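Local coordinates for antibiotic resistance protein (Deinococcus radiodurans, PDB 2VLI), which probably confers resistance to tunicamycin as a phosphotransferase with the nucleotide-binding fold of the P-loop kinases, at residues H107-I112 against E163-Q168; T24-E27 against F33-E36. All coordinates share one frame; numbering follows the deposited sequence.

Contact 1: residues H107-I112 against E163-Q168; sequences HHFTLI and EQIAAQ
F109 and I165 carry this contact, their side chains reaching past each other from the two backbones. The CG2 methyl of I165 comes obliquely to the F109 ring, 3.7 Å from F109 CE2 and 4.1 Å from F109 CD2. With chi1 of I165 at -69°, CG1 lies beside the backbone N, which leaves CG2 opposite that N and against the ring, while the CG1 branch runs on toward L111, where I165 CD1 makes a looser contact of 4.5 Å with L111 CD2. Q168 takes the other flank of the ring: its NE2 sits at the edge, near the ring plane, 3.9 Å from F109 CE1, with the amide turned almost perpendicular to the ring. One turn back along the helix, Q164 NE2 donates to Q168 OE1 over 3.1 Å, lying in the carbonyl plane on a lone pair, and so fixes which end of the Q168 amide faces the phenyl. I151 also touches F109, L111 and Q168. The axes of segments 107-112 and 163-168 stand at 145° and approach to 10.4 Å, the C-terminal helix 158-169 doubling back from edge strand 150-152 across a parallel sheet, as in the three-layer alpha/beta/alpha fold of P-loop kinases.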
loop_
_atom_site.group_PDB
_atom_site.type_symbol
_atom_site.label_atom_id
_atom_site.label_comp_id
_atom_site.label_asym_id
_atom_site.label_seq_id
_atom_site.Cartn_x
_atom_site.Cartn_y
_atom_site.Cartn_z
ATOM N N HIS A 107 -17.037 9.631 -8.883
ATOM C CA HIS A 107 -17.378 8.258 -8.570
ATOM C C HIS A 107 -16.159 7.394 -8.775
ATOM O O HIS A 107 -15.797 7.059 -9.905
ATOM C CB HIS A 107 -18.476 7.789 -9.503
ATOM C CG HIS A 107 -19.741 8.565 -9.363
ATOM N ND1 HIS A 107 -20.672 8.300 -8.377
ATOM C CD2 HIS A 107 -20.238 9.601 -10.085
ATOM C CE1 HIS A 107 -21.690 9.129 -8.504
ATOM N NE2 HIS A 107 -21.462 9.919 -9.543
ATOM N N HIS A 108 -15.529 7.039 -7.678
ATOM C CA HIS A 108 -14.303 6.345 -7.718
ATOM C C HIS A 108 -14.425 4.870 -7.321
ATOM O O HIS A 108 -15.029 4.515 -6.294
ATOM C CB HIS A 108 -13.257 7.062 -6.926
ATOM C CG HIS A 108 -13.609 7.316 -5.512
ATOM N ND1 HIS A 108 -13.322 6.421 -4.507
ATOM C CD2 HIS A 108 -14.191 8.383 -4.919
ATOM C CE1 HIS A 108 -13.716 6.931 -3.350
ATOM N NE2 HIS A 108 -14.235 8.130 -3.574
ATOM N N PHE A 109 -13.828 4.050 -8.158
ATOM C CA PHE A 109 -13.892 2.609 -8.084
ATOM C C PHE A 109 -12.533 2.029 -8.239
ATOM O O PHE A 109 -11.698 2.573 -9.006
ATOM C CB PHE A 109 -14.753 2.053 -9.244
ATOM C CG PHE A 109 -16.148 2.546 -9.253
ATOM C CD1 PHE A 109 -17.075 2.056 -8.328
ATOM C CD2 PHE A 109 -16.552 3.558 -10.142
ATOM C CE1 PHE A 109 -18.364 2.513 -8.324
ATOM C CE2 PHE A 109 -17.842 4.026 -10.133
ATOM C CZ PHE A 109 -18.759 3.513 -9.255
ATOM N N THR A 110 -12.305 0.880 -7.583
ATOM C CA THR A 110 -11.113 0.042 -7.784
ATOM C C THR A 110 -11.576 -1.361 -8.190
ATOM O O THR A 110 -12.433 -1.941 -7.540
ATOM C CB THR A 110 -10.237 0.015 -6.517
ATOM O OG1 THR A 110 -9.729 1.338 -6.282
ATOM C CG2 THR A 110 -9.035 -0.955 -6.619
ATOM N N LEU A 111 -11.073 -1.838 -9.323
ATOM C CA LEU A 111 -11.394 -3.179 -9.817
ATOM C C LEU A 111 -10.602 -4.193 -9.096
ATOM O O LEU A 111 -9.372 -4.158 -9.104
ATOM C CB LEU A 111 -11.101 -3.291 -11.293
ATOM C CG LEU A 111 -11.773 -2.204 -12.113
ATOM C CD1 LEU A 111 -11.608 -2.429 -13.604
ATOM C CD2 LEU A 111 -13.242 -2.071 -11.739
ATOM N N ILE A 112 -11.323 -5.131 -8.476
ATOM C CA ILE A 112 -10.733 -6.316 -7.872
ATOM C C ILE A 112 -10.838 -7.481 -8.853
ATOM O O ILE A 112 -11.892 -8.086 -9.007
ATOM C CB ILE A 112 -11.437 -6.702 -6.569
ATOM C CG1 ILE A 112 -11.491 -5.502 -5.607
ATOM C CG2 ILE A 112 -10.765 -7.954 -5.950
ATOM C CD1 ILE A 112 -10.141 -4.772 -5.487
ATOM N N GLU A 163 -21.617 -2.278 -17.009
ATOM C CA GLU A 163 -23.020 -2.196 -16.636
ATOM C C GLU A 163 -23.206 -2.009 -15.113
ATOM O O GLU A 163 -24.024 -1.218 -14.677
ATOM C CB GLU A 163 -23.763 -3.469 -17.127
ATOM C CG GLU A 163 -24.105 -3.370 -18.638
ATOM C CD GLU A 163 -24.442 -4.700 -19.336
ATOM O OE1 GLU A 163 -24.405 -5.786 -18.703
ATOM O OE2 GLU A 163 -24.726 -4.641 -20.555
ATOM N N GLN A 164 -22.405 -2.745 -14.355
ATOM C CA GLN A 164 -22.327 -2.689 -12.899
ATOM C C GLN A 164 -21.910 -1.300 -12.420
ATOM O O GLN A 164 -22.513 -0.734 -11.521
ATOM C CB GLN A 164 -21.295 -3.734 -12.455
ATOM C CG GLN A 164 -21.185 -3.965 -10.955
ATOM C CD GLN A 164 -22.501 -4.257 -10.370
ATOM O OE1 GLN A 164 -23.274 -5.027 -10.936
ATOM N NE2 GLN A 164 -22.801 -3.638 -9.234
ATOM N N ILE A 165 -20.895 -0.735 -13.069
ATOM C CA ILE A 165 -20.417 0.601 -12.735
ATOM C C ILE A 165 -21.467 1.628 -13.060
ATOM O O ILE A 165 -21.796 2.484 -12.228
ATOM C CB ILE A 165 -19.109 0.918 -13.449
ATOM C CG1 ILE A 165 -17.996 0.043 -12.876
ATOM C CG2 ILE A 165 -18.797 2.430 -13.320
ATOM C CD1 ILE A 165 -16.689 0.098 -13.578
ATOM N N ALA A 166 -22.053 1.536 -14.247
ATOM C CA ALA A 166 -23.143 2.447 -14.567
ATOM C C ALA A 166 -24.317 2.363 -13.580
ATOM O O ALA A 166 -24.854 3.384 -13.205
ATOM C CB ALA A 166 -23.631 2.254 -16.009
ATOM N N ALA A 167 -24.738 1.160 -13.195
ATOM C CA ALA A 167 -25.831 0.992 -12.202
ATOM C C ALA A 167 -25.505 1.660 -10.870
ATOM O O ALA A 167 -26.341 2.323 -10.269
ATOM C CB ALA A 167 -26.156 -0.537 -11.962
ATOM N N GLN A 168 -24.273 1.480 -10.406
ATOM C CA GLN A 168 -23.872 2.056 -9.129
ATOM C C GLN A 168 -23.958 3.574 -9.181
ATOM O O GLN A 168 -24.468 4.183 -8.251
ATOM C CB GLN A 168 -22.492 1.540 -8.704
ATOM C CG GLN A 168 -22.548 0.062 -8.409
ATOM C CD GLN A 168 -21.462 -0.496 -7.470
ATOM O OE1 GLN A 168 -21.122 -1.667 -7.571
ATOM N NE2 GLN A 168 -21.004 0.305 -6.509
#

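Contact 2: residues T24-E27 against F33-E36; sequences TLHE and FVFE
H26 on helix 20-28 and F33 on strand 33-34 are the pair of residues whose backbones come nearest, CA to CA 6.7 Å, where the chain leaves the helix and turns back into the sheet. The side chain that closes the gap belongs to V34: its CG2 methyl rests 3.6 Å from H26 CB and 3.7 Å from H26 CG, touching the root of the imidazole obliquely. H26 CG is anti to its own backbone N (chi1 177°), and this carries the ring out from the helix across the valine. ND1 of H26 passes 4.1 Å from F33 N without bonding to it; its hydrogen bond is with the hydroxyl of S32 in the connecting turn, which fixes the ring's rotation against the start of the strand. Helix 20-28 is the one that follows the phosphate-binding loop after strand 7-11, and the chain then enters edge strand 33-34 with strand 80-84 lying between the two: a beta-alpha-beta crossover that skips over one strand position, as in the 2-3-1-4-5 order of nucleotide kinases. I81 of that middle strand also touches the side chains of H26 and L25, while V34 reaches P83. F33 points its CB away from the helix and packs on L80, and F35 inserts among M65, A68, L69 and A72 of helix 61-75.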
loop_
_atom_site.group_PDB
_atom_site.type_symbol
_atom_site.label_atom_id
_atom_site.label_comp_id
_atom_site.label_asym_id
_atom_site.label_seq_id
_atom_site.Cartn_x
_atom_site.Cartn_y
_atom_site.Cartn_z
ATOM N N THR A 24 -15.400 0.568 -23.087
ATOM C CA THR A 24 -16.793 0.099 -23.109
ATOM C C THR A 24 -17.799 1.110 -22.586
ATOM O O THR A 24 -18.889 1.269 -23.159
ATOM C CB THR A 24 -16.931 -1.204 -22.277
ATOM O OG1 THR A 24 -15.881 -2.092 -22.665
ATOM C CG2 THR A 24 -18.301 -1.852 -22.478
ATOM N N LEU A 25 -17.462 1.780 -21.490
ATOM C CA LEU A 25 -18.349 2.756 -20.913
ATOM C C LEU A 25 -18.452 3.908 -21.866
ATOM O O LEU A 25 -19.522 4.476 -22.049
ATOM C CB LEU A 25 -17.816 3.307 -19.589
ATOM C CG LEU A 25 -18.152 2.545 -18.319
ATOM C CD1 LEU A 25 -17.183 2.955 -17.215
ATOM C CD2 LEU A 25 -19.630 2.752 -17.917
ATOM N N HIS A 26 -17.313 4.279 -22.429
ATOM C CA HIS A 26 -17.259 5.369 -23.389
ATOM C C HIS A 26 -18.198 5.103 -24.571
ATOM O O HIS A 26 -18.992 5.971 -24.930
ATOM C CB HIS A 26 -15.848 5.585 -23.892
ATOM C CG HIS A 26 -15.760 6.658 -24.933
ATOM N ND1 HIS A 26 -16.338 7.894 -24.764
ATOM C CD2 HIS A 26 -15.236 6.649 -26.185
ATOM C CE1 HIS A 26 -16.126 8.624 -25.848
ATOM N NE2 HIS A 26 -15.461 7.889 -26.726
ATOM N N GLU A 27 -18.107 3.896 -25.130
ATOM C CA GLU A 27 -18.916 3.503 -26.307
ATOM C C GLU A 27 -20.411 3.512 -26.020
ATOM O O GLU A 27 -21.208 3.613 -26.945
ATOM C CB GLU A 27 -18.567 2.115 -26.791
ATOM C CG GLU A 27 -17.159 1.859 -27.273
ATOM C CD GLU A 27 -16.908 0.335 -27.513
ATOM O OE1 GLU A 27 -17.563 -0.522 -26.841
ATOM O OE2 GLU A 27 -16.072 -0.018 -28.395
ATOM N N PHE A 33 -16.233 11.361 -22.516
ATOM C CA PHE A 33 -14.870 11.626 -22.975
ATOM C C PHE A 33 -13.931 10.868 -22.054
ATOM O O PHE A 33 -14.128 10.909 -20.843
ATOM C CB PHE A 33 -14.572 13.138 -22.941
ATOM C CG PHE A 33 -13.164 13.503 -23.349
ATOM C CD1 PHE A 33 -12.185 13.728 -22.387
ATOM C CD2 PHE A 33 -12.830 13.670 -24.685
ATOM C CE1 PHE A 33 -10.887 14.079 -22.751
ATOM C CE2 PHE A 33 -11.542 13.995 -25.055
ATOM C CZ PHE A 33 -10.560 14.215 -24.079
ATOM N N VAL A 34 -12.959 10.178 -22.638
ATOM C CA VAL A 34 -11.968 9.456 -21.894
ATOM C C VAL A 34 -10.733 10.351 -21.649
ATOM O O VAL A 34 -9.969 10.678 -22.553
ATOM C CB VAL A 34 -11.567 8.137 -22.581
ATOM C CG1 VAL A 34 -10.618 7.377 -21.698
ATOM C CG2 VAL A 34 -12.791 7.222 -22.859
ATOM N N PHE A 35 -10.583 10.765 -20.398
ATOM C CA PHE A 35 -9.459 11.551 -19.925
ATOM C C PHE A 35 -8.350 10.628 -19.464
ATOM O O PHE A 35 -8.527 9.876 -18.513
ATOM C CB PHE A 35 -9.960 12.426 -18.800
ATOM C CG PHE A 35 -8.937 13.336 -18.197
ATOM C CD1 PHE A 35 -8.967 14.722 -18.478
ATOM C CD2 PHE A 35 -7.994 12.862 -17.314
ATOM C CE1 PHE A 35 -8.079 15.592 -17.857
ATOM C CE2 PHE A 35 -7.122 13.726 -16.708
ATOM C CZ PHE A 35 -7.162 15.105 -17.018
ATOM N N GLU A 36 -7.201 10.668 -20.135
ATOM C CA GLU A 36 -6.108 9.721 -19.902
ATOM C C GLU A 36 -4.963 10.398 -19.198
ATOM O O GLU A 36 -4.194 11.101 -19.849
ATOM C CB GLU A 36 -5.585 9.134 -21.210
ATOM C CG GLU A 36 -6.681 8.613 -22.068
ATOM C CD GLU A 36 -6.199 7.758 -23.212
ATOM O OE1 GLU A 36 -5.353 8.230 -24.032
ATOM O OE2 GLU A 36 -6.716 6.613 -23.304
#

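In the fold
Contact 2 closes early in the chain and contact 1 late, yet their centres lie only 14 Å apart because helices 20-28 and 158-169 pack against the same sheet. They touch directly where I165 CG2 of contact 1 meets L25 CD1 of contact 2 at 4.2 Å. T24 packs on T158, Q159 and A162, and a salt bridge from E163 to R28 adds a polar tie between the two helices. Contact 2 lies on the helix that follows the phosphate-binding loop, part of which is not modelled. The cadmium ion bound by E145 and H150 lies about 10 Å from the Q168 side chain of contact 1, and I112 touches H150.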